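Local coordinates for envelopment polyprotein (Bovine Schmallenberg virus BH80/Germany/2011, PDB 7A56) that probably merges the viral envelope with a host-cell membrane during entry, acting as a class II fusion glycoprotein whose fusion domains are here in the postfusion form, at residues Ile389-Asp394 with Ile411-Pro416; Cys375-Ser380 with Val422-Cys427; Asp359-Gly364 with Ala431-Ser436; Asn382-Cys387 with Ala401-Gln406; Arg108-Ala113 with Glu325-Val330. All blocks are in the same frame, centred on the assembly; numbering follows the deposited sequence.

Contact 1 of 5, residues Ile389-Asp394 with Ile411-Pro416; sequences IKSNCD and IKLNCP. With PO4 (phosphate ion), chain J.
Matching first torsions bring C393 and C415 together: each SG stands anti to its own carbonyl carbon, beside its backbone N (chi1 -55° and -59°), and the C393 SG and C415 SG atoms join at 2.0 Å. The disulfide torsion of 97° is close to the relaxed right angle, consistent with a bond closed without much strain. Next to it the backbones pair. D394 N donates to N414 O at 2.9 Å and N414 N returns a bond to D394 O, also 2.9 Å, so one antiparallel hydrogen-bonded pair adjoins the covalent link. D394 O takes that one hydrogen bond and, more weakly, a CA-H...O contact from L413 CA at 3.3 Å. At the far end the contact turns apolar: I389 and I411 reach toward each other tip to tip, CD1 to CD1 at 3.7 Å. Between these ends lies S391, whose OG accepts from C393 N at 2.8 Å in an ST turn and is also hydrogen-bonded to S423 O; this hydroxyl, touched by L413 CD1 at 3.9 Å, thus fixes the bend that leads out of strand 385-391. K390 points the other way, where its NZ meets phosphate O3 at 3.0 Å; K398 of the same chain and Q197 of the second subunit also bind this ion, probably a guest from the crystallisation liquor. Chemically, then, a covalent clamp and paired amides secure the turn from one sheet to the other, while D394 OD1 is hydrogen-bonded to S114 of the second subunit.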
# COMPACT_ATOMS: atom_id res chain seq x y z
N ILE A 389 -2.31 -10.13 20.67
CA ILE A 389 -0.96 -10.28 21.19
C ILE A 389 -0.46 -8.89 21.58
O ILE A 389 -0.63 -7.92 20.82
CB ILE A 389 -0.04 -11.04 20.20
CG1 ILE A 389 1.38 -11.20 20.79
CG2 ILE A 389 -0.05 -10.46 18.77
CD1 ILE A 389 2.24 -12.25 20.04
N LYS A 390 0.09 -8.77 22.80
CA LYS A 390 0.65 -7.51 23.28
C LYS A 390 2.05 -7.71 23.87
O LYS A 390 2.44 -8.82 24.22
CB LYS A 390 -0.30 -6.87 24.32
CG LYS A 390 -1.67 -6.51 23.66
CD LYS A 390 -2.52 -5.61 24.49
CE LYS A 390 -3.87 -5.42 23.79
NZ LYS A 390 -3.78 -5.01 22.36
N SER A 391 2.80 -6.62 24.01
CA SER A 391 4.14 -6.67 24.60
C SER A 391 4.49 -5.29 25.13
O SER A 391 3.89 -4.28 24.76
CB SER A 391 5.20 -7.14 23.58
OG SER A 391 6.55 -7.04 24.05
N ASN A 392 5.47 -5.26 26.04
CA ASN A 392 6.10 -3.99 26.39
C ASN A 392 6.94 -3.48 25.23
O ASN A 392 7.15 -2.27 25.10
CB ASN A 392 6.94 -4.11 27.66
CG ASN A 392 8.02 -5.17 27.57
OD1 ASN A 392 7.82 -6.24 27.00
ND2 ASN A 392 9.18 -4.87 28.12
N CYS A 393 7.39 -4.36 24.35
CA CYS A 393 8.04 -3.93 23.13
C CYS A 393 7.00 -3.66 22.05
O CYS A 393 5.81 -3.96 22.20
CB CYS A 393 9.05 -4.98 22.67
SG CYS A 393 10.24 -5.37 23.96
N ASP A 394 7.47 -3.08 20.94
CA ASP A 394 6.62 -2.97 19.76
C ASP A 394 6.51 -4.33 19.07
O ASP A 394 7.44 -5.13 19.12
CB ASP A 394 7.19 -1.93 18.81
CG ASP A 394 7.03 -0.53 19.33
OD1 ASP A 394 5.89 -0.16 19.69
OD2 ASP A 394 8.03 0.20 19.36
N ILE A 411 7.64 -14.71 17.02
CA ILE A 411 7.27 -13.32 16.77
C ILE A 411 8.53 -12.47 16.77
O ILE A 411 9.55 -12.83 17.36
CB ILE A 411 6.29 -12.75 17.82
CG1 ILE A 411 6.93 -12.66 19.20
CG2 ILE A 411 4.96 -13.50 17.80
CD1 ILE A 411 5.92 -12.28 20.28
N LYS A 412 8.44 -11.31 16.12
CA LYS A 412 9.53 -10.35 16.12
C LYS A 412 9.08 -9.10 16.88
O LYS A 412 7.92 -8.68 16.77
CB LYS A 412 9.95 -10.02 14.69
CG LYS A 412 10.91 -8.86 14.56
CD LYS A 412 11.35 -8.67 13.11
CE LYS A 412 10.26 -8.07 12.21
NZ LYS A 412 10.82 -7.48 10.92
N LEU A 413 9.98 -8.57 17.71
CA LEU A 413 9.72 -7.42 18.56
C LEU A 413 10.74 -6.32 18.31
O LEU A 413 11.89 -6.56 17.93
CB LEU A 413 9.77 -7.79 20.05
CG LEU A 413 8.80 -8.88 20.50
CD1 LEU A 413 9.03 -9.15 21.98
CD2 LEU A 413 7.33 -8.55 20.19
N ASN A 414 10.30 -5.10 18.53
CA ASN A 414 11.17 -3.94 18.47
C ASN A 414 11.22 -3.40 19.88
O ASN A 414 10.28 -2.73 20.31
CB ASN A 414 10.65 -2.92 17.47
CG ASN A 414 11.38 -1.60 17.54
OD1 ASN A 414 10.82 -0.58 17.98
ND2 ASN A 414 12.62 -1.60 17.09
N CYS A 415 12.31 -3.71 20.62
CA CYS A 415 12.48 -3.34 22.02
C CYS A 415 13.50 -2.21 22.16
O CYS A 415 14.55 -2.23 21.50
CB CYS A 415 12.94 -4.52 22.88
SG CYS A 415 11.91 -5.96 22.95
N PRO A 416 13.23 -1.24 23.02
CA PRO A 416 14.18 -0.14 23.21
C PRO A 416 15.46 -0.64 23.85
O PRO A 416 15.49 -1.67 24.53
CB PRO A 416 13.43 0.83 24.14
CG PRO A 416 12.02 0.37 24.15
CD PRO A 416 12.04 -1.10 23.87
P PO4 J . -1.98 -1.79 22.37
O1 PO4 J . -1.55 -0.39 22.02
O2 PO4 J . -0.81 -2.51 23.04
O3 PO4 J . -2.42 -2.57 21.16
O4 PO4 J . -3.16 -1.72 23.31

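Contact 2 of 5, residues Cys375-Ser380 with Val422-Cys427; sequences CALKLS and VSVSVC
L377 and V426 meet tip to tip, L377 CD2 lying 4.2 Å from V426 CG2. The same leucine methyl has a second neighbour, since L377 CD2 is 4.1 Å from V424 CG1, with these two side chains crossing at a slant. V426 is shared in turn. Its CG1 is anti to the backbone N (chi1 -179°), which sends that branch to L379 CD1 at 4.0 Å and leaves CG2 for L377. The row ends at C375, whose SG rests 4.2 Å from V422 CG1. No hydrogen bond passes between the strands; the contact is methyl and sulfur packing throughout, and all six touching residues are buried. A second shell holds them: I361 and I389 also touch V424, while I358 and Y409 lie against L379. Two disulfides, C375 to C363 and C427 to C387, tie each segment to a neighbouring strand. The strand axes come no nearer than 10.4 Å and are inclined at -32°, their chains running in roughly the same direction. Such spacing and twist are those of an aligned beta sandwich, two sheets packed face to face, in keeping with the immunoglobulin-like third domain of class II fusion proteins.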
# COMPACT_ATOMS: atom_id res chain seq x y z
N CYS A 375 11.43 -13.80 19.35
CA CYS A 375 10.93 -14.63 20.45
C CYS A 375 10.29 -15.90 19.92
O CYS A 375 9.44 -15.84 19.02
CB CYS A 375 9.91 -13.87 21.32
SG CYS A 375 10.59 -12.42 22.21
N ALA A 376 10.70 -17.04 20.46
CA ALA A 376 9.99 -18.31 20.31
C ALA A 376 9.08 -18.53 21.51
O ALA A 376 9.52 -18.51 22.67
CB ALA A 376 10.98 -19.48 20.19
N LEU A 377 7.81 -18.75 21.24
CA LEU A 377 6.82 -19.08 22.25
C LEU A 377 6.36 -20.52 22.07
O LEU A 377 6.12 -20.98 20.94
CB LEU A 377 5.62 -18.13 22.14
CG LEU A 377 5.79 -16.70 22.69
CD1 LEU A 377 6.72 -15.87 21.84
CD2 LEU A 377 4.45 -16.00 22.78
N LYS A 378 6.19 -21.22 23.19
CA LYS A 378 5.37 -22.43 23.23
C LYS A 378 4.04 -22.12 23.92
O LYS A 378 4.03 -21.73 25.10
CB LYS A 378 6.11 -23.58 23.93
CG LYS A 378 7.32 -24.10 23.16
CD LYS A 378 7.40 -25.61 23.24
CE LYS A 378 8.70 -26.13 22.67
NZ LYS A 378 9.82 -26.18 23.66
N LEU A 379 2.95 -22.31 23.18
CA LEU A 379 1.58 -21.98 23.59
C LEU A 379 0.74 -23.24 23.71
O LEU A 379 0.84 -24.14 22.86
CB LEU A 379 0.85 -21.08 22.59
CG LEU A 379 1.36 -19.67 22.40
CD1 LEU A 379 0.27 -18.84 21.78
CD2 LEU A 379 1.80 -19.12 23.73
N SER A 380 -0.12 -23.27 24.73
CA SER A 380 -1.22 -24.23 24.85
C SER A 380 -2.55 -23.50 24.69
O SER A 380 -2.69 -22.36 25.11
CB SER A 380 -1.18 -24.97 26.19
OG SER A 380 -0.19 -25.96 26.18
N VAL A 422 11.54 -8.84 28.55
CA VAL A 422 10.51 -8.83 27.53
C VAL A 422 9.27 -9.49 28.12
O VAL A 422 9.34 -10.61 28.64
CB VAL A 422 10.96 -9.58 26.27
CG1 VAL A 422 9.80 -9.72 25.33
CG2 VAL A 422 12.13 -8.86 25.60
N SER A 423 8.15 -8.76 28.08
CA SER A 423 6.83 -9.26 28.46
C SER A 423 5.96 -9.44 27.22
O SER A 423 6.02 -8.63 26.30
CB SER A 423 6.13 -8.30 29.41
OG SER A 423 5.06 -8.96 30.05
N VAL A 424 5.15 -10.51 27.20
CA VAL A 424 4.27 -10.79 26.09
C VAL A 424 2.98 -11.39 26.65
O VAL A 424 3.01 -12.24 27.55
CB VAL A 424 4.88 -11.75 25.04
CG1 VAL A 424 3.83 -12.14 24.00
CG2 VAL A 424 6.15 -11.14 24.37
N SER A 425 1.85 -10.96 26.10
CA SER A 425 0.57 -11.55 26.45
C SER A 425 -0.10 -12.03 25.17
O SER A 425 0.03 -11.39 24.11
CB SER A 425 -0.32 -10.55 27.23
OG SER A 425 -0.96 -9.58 26.40
N VAL A 426 -0.78 -13.17 25.27
CA VAL A 426 -1.58 -13.72 24.18
C VAL A 426 -2.95 -14.11 24.75
O VAL A 426 -3.03 -14.98 25.62
CB VAL A 426 -0.90 -14.94 23.55
CG1 VAL A 426 -1.74 -15.48 22.40
CG2 VAL A 426 0.55 -14.56 23.08
N CYS A 427 -4.02 -13.50 24.25
CA CYS A 427 -5.35 -13.60 24.89
C CYS A 427 -5.13 -13.20 26.36
O CYS A 427 -4.51 -12.18 26.65
CB CYS A 427 -5.95 -15.00 24.66
SG CYS A 427 -6.95 -15.27 23.12

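Contact 3 of 5, residues Asp359-Gly364 with Ala431-Ser436; sequences DEIRCG and AYTKPS
I361 meets A431 and T433 with different branches. Its CG2 touches A431 CB at 3.8 Å, and its CG1 lies 4.1 Å from T433 CG2; the two branched side chains slant across one another, and T433 CB approaches I361 O. R362 follows at the exposed margin, where S436 CB comes to the edge of its guanidinium group, near the plane, and NH2 has a weak bond to a water. That water is the real mediator. It accepts from C363 N at 3.0 Å, is hydrogen-bonded to T433 OG1 at 2.7 Å and donates to K434 O at 3.0 Å, so it bridges the two segments where their backbones do not pair. C363 SG, beside its own backbone N (chi1 -55°), meets T433 CG2 at 3.7 Å. Farther on, S436 N is modelled 2.4 Å from C363 O, a doubtfully short separation. At G364 the chains run close, CA to S436 O at 3.5 Å. Strands 356-365 and 429-433 are the outermost strands of two different sheets, and their meeting closes one margin of the sandwich beside V422 and V424, which I361, C363 and P435 touch.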
# COMPACT_ATOMS: atom_id res chain seq x y z
N ASP A 359 3.54 -21.50 27.58
CA ASP A 359 4.28 -22.50 28.34
C ASP A 359 5.75 -22.14 28.42
O ASP A 359 6.39 -22.37 29.45
CB ASP A 359 4.09 -23.88 27.72
CG ASP A 359 2.62 -24.27 27.59
OD1 ASP A 359 1.84 -23.78 28.42
OD2 ASP A 359 2.25 -25.04 26.69
N GLU A 360 6.30 -21.58 27.35
CA GLU A 360 7.63 -21.02 27.52
C GLU A 360 7.84 -19.92 26.51
O GLU A 360 7.08 -19.78 25.54
CB GLU A 360 8.71 -22.08 27.41
CG GLU A 360 8.52 -23.18 26.43
CD GLU A 360 9.73 -24.11 26.43
OE1 GLU A 360 9.63 -25.23 26.99
OE2 GLU A 360 10.80 -23.70 25.90
N ILE A 361 8.85 -19.09 26.78
CA ILE A 361 9.21 -17.97 25.91
C ILE A 361 10.71 -17.76 26.00
O ILE A 361 11.28 -17.65 27.09
CB ILE A 361 8.44 -16.68 26.28
CG1 ILE A 361 8.94 -15.50 25.44
CG2 ILE A 361 8.55 -16.39 27.77
CD1 ILE A 361 8.07 -14.24 25.62
N ARG A 362 11.35 -17.72 24.83
CA ARG A 362 12.78 -17.48 24.69
C ARG A 362 12.94 -16.33 23.70
O ARG A 362 12.34 -16.36 22.62
CB ARG A 362 13.50 -18.72 24.16
CG ARG A 362 13.49 -19.93 25.08
CD ARG A 362 13.67 -19.50 26.52
NE ARG A 362 14.67 -20.28 27.23
CZ ARG A 362 15.92 -19.87 27.47
NH1 ARG A 362 16.76 -20.65 28.12
NH2 ARG A 362 16.31 -18.67 27.06
N CYS A 363 13.70 -15.30 24.08
CA CYS A 363 13.93 -14.15 23.20
C CYS A 363 15.42 -13.87 23.10
O CYS A 363 16.15 -13.97 24.11
CB CYS A 363 13.21 -12.90 23.69
SG CYS A 363 11.45 -13.13 23.95
N GLY A 364 15.87 -13.55 21.88
CA GLY A 364 17.26 -13.22 21.60
C GLY A 364 17.35 -12.29 20.40
O GLY A 364 16.55 -12.41 19.46
N ALA A 431 3.59 -13.85 29.91
CA ALA A 431 4.88 -14.45 30.25
C ALA A 431 5.96 -13.41 30.03
O ALA A 431 5.77 -12.46 29.26
CB ALA A 431 5.17 -15.71 29.43
N TYR A 432 7.09 -13.60 30.72
CA TYR A 432 8.22 -12.69 30.58
C TYR A 432 9.52 -13.48 30.60
O TYR A 432 9.60 -14.59 31.15
CB TYR A 432 8.20 -11.60 31.66
CG TYR A 432 8.42 -12.08 33.08
CD1 TYR A 432 7.35 -12.49 33.88
CD2 TYR A 432 9.71 -12.08 33.63
CE1 TYR A 432 7.58 -12.92 35.21
CE2 TYR A 432 9.94 -12.51 34.94
CZ TYR A 432 8.87 -12.93 35.72
OH TYR A 432 9.11 -13.35 37.02
N THR A 433 10.54 -12.92 29.95
CA THR A 433 11.85 -13.54 29.96
C THR A 433 12.91 -12.44 29.84
O THR A 433 12.65 -11.37 29.29
CB THR A 433 12.03 -14.55 28.82
OG1 THR A 433 13.23 -15.31 29.06
CG2 THR A 433 12.16 -13.85 27.47
N LYS A 434 14.08 -12.71 30.37
CA LYS A 434 15.24 -11.86 30.09
C LYS A 434 15.84 -12.25 28.74
O LYS A 434 16.10 -13.44 28.51
CB LYS A 434 16.29 -11.98 31.21
CG LYS A 434 16.00 -11.10 32.44
CD LYS A 434 16.66 -11.63 33.72
CE LYS A 434 15.80 -11.37 34.96
NZ LYS A 434 16.40 -12.00 36.18
N PRO A 435 16.08 -11.30 27.84
CA PRO A 435 16.52 -11.66 26.49
C PRO A 435 17.85 -12.39 26.51
O PRO A 435 18.73 -12.13 27.32
CB PRO A 435 16.64 -10.30 25.77
CG PRO A 435 15.92 -9.31 26.65
CD PRO A 435 16.08 -9.84 28.04
N SER A 436 17.97 -13.35 25.59
CA SER A 436 19.11 -14.26 25.53
C SER A 436 20.19 -13.60 24.68
O SER A 436 20.20 -13.71 23.45
CB SER A 436 18.67 -15.61 24.98
OG SER A 436 19.75 -16.50 24.89
O HOH W 1 14.85 -15.55 26.87

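Contact 4 of 5, residues Asn382-Cys387 with Ala401-Gln406; sequences NTIGSC and AVDPMQ
V402 gives up more surface to this contact than any other residue, and it engages G385 by its backbone and T383 and C387 by its methyls. Its N and O both bond to glycine, V402 N to G385 O at 3.0 Å and G385 N to V402 O at 3.0 Å, a hydrogen-bonded antiparallel pair. V402 CG1 stands beside the backbone N (chi1 -59°) and meets C387 SG at 3.9 Å; CG2, wedged between N and the carbonyl carbon, rests 3.6 Å from T383 O. P404 comes second. Its CD comes 3.4 Å from I384 N, and I384 crosses it at about a right angle with CG1 3.6 Å from P404 CD. I384 is held as well by its CA, 3.3 Å from V402 O, so that carbonyl takes two approaches. Beyond the proline, a type I turn from D403 to Q406 is reinforced by an Asx turn, D403 OD1 accepting from M405 N. Strand 399-402 is the outer strand of its sheet, with 385-391 next and 422-426 beyond. V402 reaches across to L379 and T381 of strand 373-381 in the facing sheet, while S386 packs on L218 of the second subunit.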
# COMPACT_ATOMS: atom_id res chain seq x y z
N ASN A 382 -7.02 -24.36 24.39
CA ASN A 382 -8.10 -25.34 24.37
C ASN A 382 -8.94 -25.26 23.09
O ASN A 382 -9.90 -26.04 22.94
CB ASN A 382 -8.97 -25.20 25.65
CG ASN A 382 -9.73 -23.86 25.74
OD1 ASN A 382 -9.35 -22.84 25.17
ND2 ASN A 382 -10.81 -23.88 26.48
N THR A 383 -8.55 -24.41 22.13
CA THR A 383 -9.35 -24.16 20.95
C THR A 383 -8.51 -23.51 19.85
O THR A 383 -7.62 -22.71 20.11
CB THR A 383 -10.59 -23.27 21.25
OG1 THR A 383 -11.42 -23.17 20.09
CG2 THR A 383 -10.24 -21.84 21.74
N ILE A 384 -8.84 -23.85 18.61
CA ILE A 384 -8.52 -22.98 17.49
C ILE A 384 -9.14 -21.63 17.77
O ILE A 384 -10.29 -21.55 18.20
CB ILE A 384 -9.09 -23.58 16.20
CG1 ILE A 384 -8.41 -24.92 15.89
CG2 ILE A 384 -8.98 -22.55 15.03
CD1 ILE A 384 -9.13 -25.73 14.82
N GLY A 385 -8.39 -20.56 17.53
CA GLY A 385 -8.97 -19.25 17.78
C GLY A 385 -8.02 -18.16 17.31
O GLY A 385 -7.06 -18.41 16.59
N SER A 386 -8.32 -16.95 17.73
CA SER A 386 -7.54 -15.78 17.34
C SER A 386 -7.40 -14.96 18.60
O SER A 386 -8.38 -14.75 19.30
CB SER A 386 -8.26 -14.97 16.25
OG SER A 386 -7.47 -13.83 15.90
N CYS A 387 -6.18 -14.54 18.94
CA CYS A 387 -5.92 -13.82 20.18
C CYS A 387 -5.27 -12.48 19.92
O CYS A 387 -4.43 -12.35 19.05
CB CYS A 387 -4.97 -14.60 21.08
SG CYS A 387 -5.69 -16.07 21.71
N ALA A 401 -3.14 -16.24 15.38
CA ALA A 401 -4.02 -17.40 15.38
C ALA A 401 -3.41 -18.48 16.26
O ALA A 401 -2.22 -18.76 16.17
CB ALA A 401 -4.21 -17.95 13.97
N VAL A 402 -4.23 -19.10 17.10
CA VAL A 402 -3.77 -20.18 17.98
C VAL A 402 -4.44 -21.47 17.54
O VAL A 402 -5.57 -21.48 17.01
CB VAL A 402 -4.04 -19.89 19.48
CG1 VAL A 402 -3.31 -18.58 19.90
CG2 VAL A 402 -5.53 -19.82 19.82
N ASP A 403 -3.75 -22.56 17.79
CA ASP A 403 -4.07 -23.84 17.18
C ASP A 403 -3.64 -24.93 18.15
O ASP A 403 -2.47 -24.97 18.53
CB ASP A 403 -3.35 -23.92 15.82
CG ASP A 403 -3.50 -25.27 15.11
OD1 ASP A 403 -4.38 -26.08 15.43
OD2 ASP A 403 -2.71 -25.53 14.17
N PRO A 404 -4.56 -25.77 18.63
CA PRO A 404 -4.16 -26.94 19.41
C PRO A 404 -3.15 -27.85 18.72
O PRO A 404 -2.50 -28.62 19.41
CB PRO A 404 -5.49 -27.69 19.63
CG PRO A 404 -6.56 -26.67 19.44
CD PRO A 404 -6.02 -25.70 18.42
N MET A 405 -3.08 -27.88 17.39
CA MET A 405 -2.18 -28.81 16.71
C MET A 405 -0.83 -28.17 16.46
O MET A 405 0.03 -28.79 15.83
CB MET A 405 -2.75 -29.26 15.35
CG MET A 405 -4.16 -29.82 15.34
SD MET A 405 -4.15 -31.29 16.35
CE MET A 405 -3.03 -32.37 15.52
N GLN A 406 -0.64 -26.93 16.91
CA GLN A 406 0.66 -26.26 16.79
C GLN A 406 1.11 -25.74 18.15
O GLN A 406 0.37 -25.02 18.81
CB GLN A 406 0.60 -25.10 15.77
CG GLN A 406 1.94 -24.40 15.54
CD GLN A 406 1.90 -23.44 14.36
OE1 GLN A 406 1.32 -23.75 13.30
NE2 GLN A 406 2.55 -22.27 14.53

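Contact 5 of 5, residues Arg108-Ala113 with Glu325-Val330; sequences RVINKA and EVHKKV
H327 starts its path over the partner strand at CB, which lies 4.0 Å from N111 O. The imidazole lies beneath a methyl group: I110 CD1 sits 3.6 Å above the ring plane and over its centre, a CH-pi contact in which CG, ND1 and CE1 all neighbour this methyl. With CG1 between backbone N and carbonyl carbon (chi1 61°), the I110 chain reaches the ring. Next along the ring, CD2 meets K112 CB obliquely at 3.5 Å, on the same side of the plane as that methyl. At the tip, NE2 donates to E325 OE1 at 2.7 Å, an almost straight bond (164°) in the ring plane that fixes the rotation of the imidazole. The carboxylate lies along the lysine chain, with K112 CD 3.6 Å from E325 OE1; K112 NZ, 4.5 Å from E325 OE1, falls short of a salt bridge but may still favour the negative charge, and also has a long, weak ion pair with D199. Beneath these side chains runs an antiparallel pairing of strand 325-328 with strand 98-134, probably part of the central domain of the class II fold. N111 with K328 and A113 with V326 each exchange two backbone bonds, and K112 faces H327 between them. V330 CG1 touches N111 ND2 at 3.6 Å, the amide being bonded to S237, while a water accepts from V330 N and lies 2.8 Å from V109 O.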
# COMPACT_ATOMS: atom_id res chain seq x y z
N ARG A 108 -10.07 -20.46 7.38
CA ARG A 108 -8.79 -19.99 6.84
C ARG A 108 -8.94 -18.59 6.29
O ARG A 108 -9.94 -18.25 5.64
CB ARG A 108 -8.28 -20.97 5.78
CG ARG A 108 -6.96 -20.48 5.07
CD ARG A 108 -6.50 -21.59 4.07
NE ARG A 108 -7.42 -21.65 2.93
CZ ARG A 108 -8.23 -22.67 2.65
NH1 ARG A 108 -8.23 -23.74 3.42
NH2 ARG A 108 -9.02 -22.60 1.58
N VAL A 109 -7.97 -17.72 6.62
CA VAL A 109 -7.83 -16.43 5.96
C VAL A 109 -6.34 -16.26 5.69
O VAL A 109 -5.54 -16.24 6.64
CB VAL A 109 -8.30 -15.24 6.80
CG1 VAL A 109 -7.96 -13.98 6.04
CG2 VAL A 109 -9.85 -15.29 7.11
N ILE A 110 -5.97 -16.13 4.43
CA ILE A 110 -4.57 -15.74 4.08
C ILE A 110 -4.59 -14.90 2.82
O ILE A 110 -5.53 -14.97 2.02
CB ILE A 110 -3.65 -16.93 3.83
CG1 ILE A 110 -4.18 -17.71 2.66
CG2 ILE A 110 -3.50 -17.81 5.05
CD1 ILE A 110 -3.10 -18.47 1.99
N ASN A 111 -3.56 -14.07 2.63
CA ASN A 111 -3.40 -13.43 1.34
C ASN A 111 -2.26 -14.15 0.61
O ASN A 111 -1.40 -14.78 1.24
CB ASN A 111 -3.12 -11.90 1.46
CG ASN A 111 -4.39 -11.05 1.68
OD1 ASN A 111 -5.48 -11.45 1.30
ND2 ASN A 111 -4.23 -9.87 2.25
N LYS A 112 -2.29 -14.15 -0.71
CA LYS A 112 -1.22 -14.87 -1.41
C LYS A 112 -1.00 -14.24 -2.77
O LYS A 112 -1.92 -13.63 -3.34
CB LYS A 112 -1.54 -16.36 -1.60
CG LYS A 112 -2.73 -16.65 -2.45
CD LYS A 112 -3.06 -18.18 -2.46
CE LYS A 112 -4.37 -18.47 -3.21
NZ LYS A 112 -4.82 -19.91 -3.11
N ALA A 113 0.23 -14.38 -3.28
CA ALA A 113 0.49 -14.02 -4.67
C ALA A 113 1.66 -14.88 -5.19
O ALA A 113 2.41 -15.50 -4.42
CB ALA A 113 0.80 -12.51 -4.82
N GLU A 325 5.11 -19.28 -4.90
CA GLU A 325 3.94 -18.70 -4.23
C GLU A 325 4.28 -18.28 -2.81
O GLU A 325 4.94 -19.03 -2.07
CB GLU A 325 2.78 -19.68 -4.22
CG GLU A 325 1.51 -19.12 -3.57
CD GLU A 325 0.26 -19.93 -3.90
OE1 GLU A 325 -0.35 -20.50 -2.95
OE2 GLU A 325 -0.12 -19.96 -5.09
N VAL A 326 3.90 -17.05 -2.44
CA VAL A 326 4.12 -16.53 -1.10
C VAL A 326 2.75 -16.30 -0.44
O VAL A 326 1.80 -15.81 -1.10
CB VAL A 326 4.96 -15.25 -1.11
CG1 VAL A 326 5.14 -14.64 0.32
CG2 VAL A 326 6.35 -15.57 -1.83
N HIS A 327 2.67 -16.64 0.85
CA HIS A 327 1.46 -16.44 1.68
C HIS A 327 1.77 -15.39 2.72
O HIS A 327 2.90 -15.33 3.23
CB HIS A 327 1.06 -17.74 2.36
CG HIS A 327 0.57 -18.78 1.41
ND1 HIS A 327 0.18 -20.03 1.83
CD2 HIS A 327 0.36 -18.74 0.08
CE1 HIS A 327 -0.25 -20.73 0.79
NE2 HIS A 327 -0.13 -19.97 -0.29
N LYS A 328 0.80 -14.51 3.00
CA LYS A 328 0.92 -13.49 4.03
C LYS A 328 -0.17 -13.72 5.08
O LYS A 328 -1.36 -13.81 4.75
CB LYS A 328 0.76 -12.07 3.47
CG LYS A 328 1.01 -11.01 4.56
CD LYS A 328 0.90 -9.57 4.06
CE LYS A 328 1.01 -8.60 5.24
NZ LYS A 328 2.43 -8.44 5.75
N LYS A 329 0.26 -13.77 6.35
CA LYS A 329 -0.62 -13.71 7.50
C LYS A 329 -1.05 -12.27 7.74
O LYS A 329 -0.24 -11.34 7.78
CB LYS A 329 0.10 -14.24 8.74
CG LYS A 329 0.52 -15.68 8.59
CD LYS A 329 1.00 -16.28 9.90
CE LYS A 329 2.48 -16.70 9.82
NZ LYS A 329 2.92 -17.52 11.00
N VAL A 330 -2.35 -12.11 7.94
CA VAL A 330 -3.03 -10.84 7.96
C VAL A 330 -4.05 -10.91 9.10
O VAL A 330 -4.39 -11.99 9.60
CB VAL A 330 -3.73 -10.53 6.62
CG1 VAL A 330 -2.75 -10.39 5.48
CG2 VAL A 330 -4.77 -11.64 6.25
O HOH W 2 -3.87 -14.73 8.36

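Overall arrangement
Contacts 1 to 4 belong to one two-sheet unit, whose interior contact 2 spans. Contact 3 adjoins it at one margin, centres 8 Å apart, and the C363-C375 disulfide joins the two. Contact 1, 11 Å from contact 2 between centres, carries strand 385-391 over to the other sheet; contact 4 uses the same strand at its start and is linked to contact 2 by C387-C427. Contact 5 lies apart, about 6 Å from contact 4 and 8 Å from contact 1 by nearest atoms; a phosphate, probably from the crystallisation liquor and not the ion at K390 in this chain, lies about 5 Å from the K112 side chain. Contacts 1, 4 and 5 all touch the second subunit; contacts 2 and 3 touch no other protein chain.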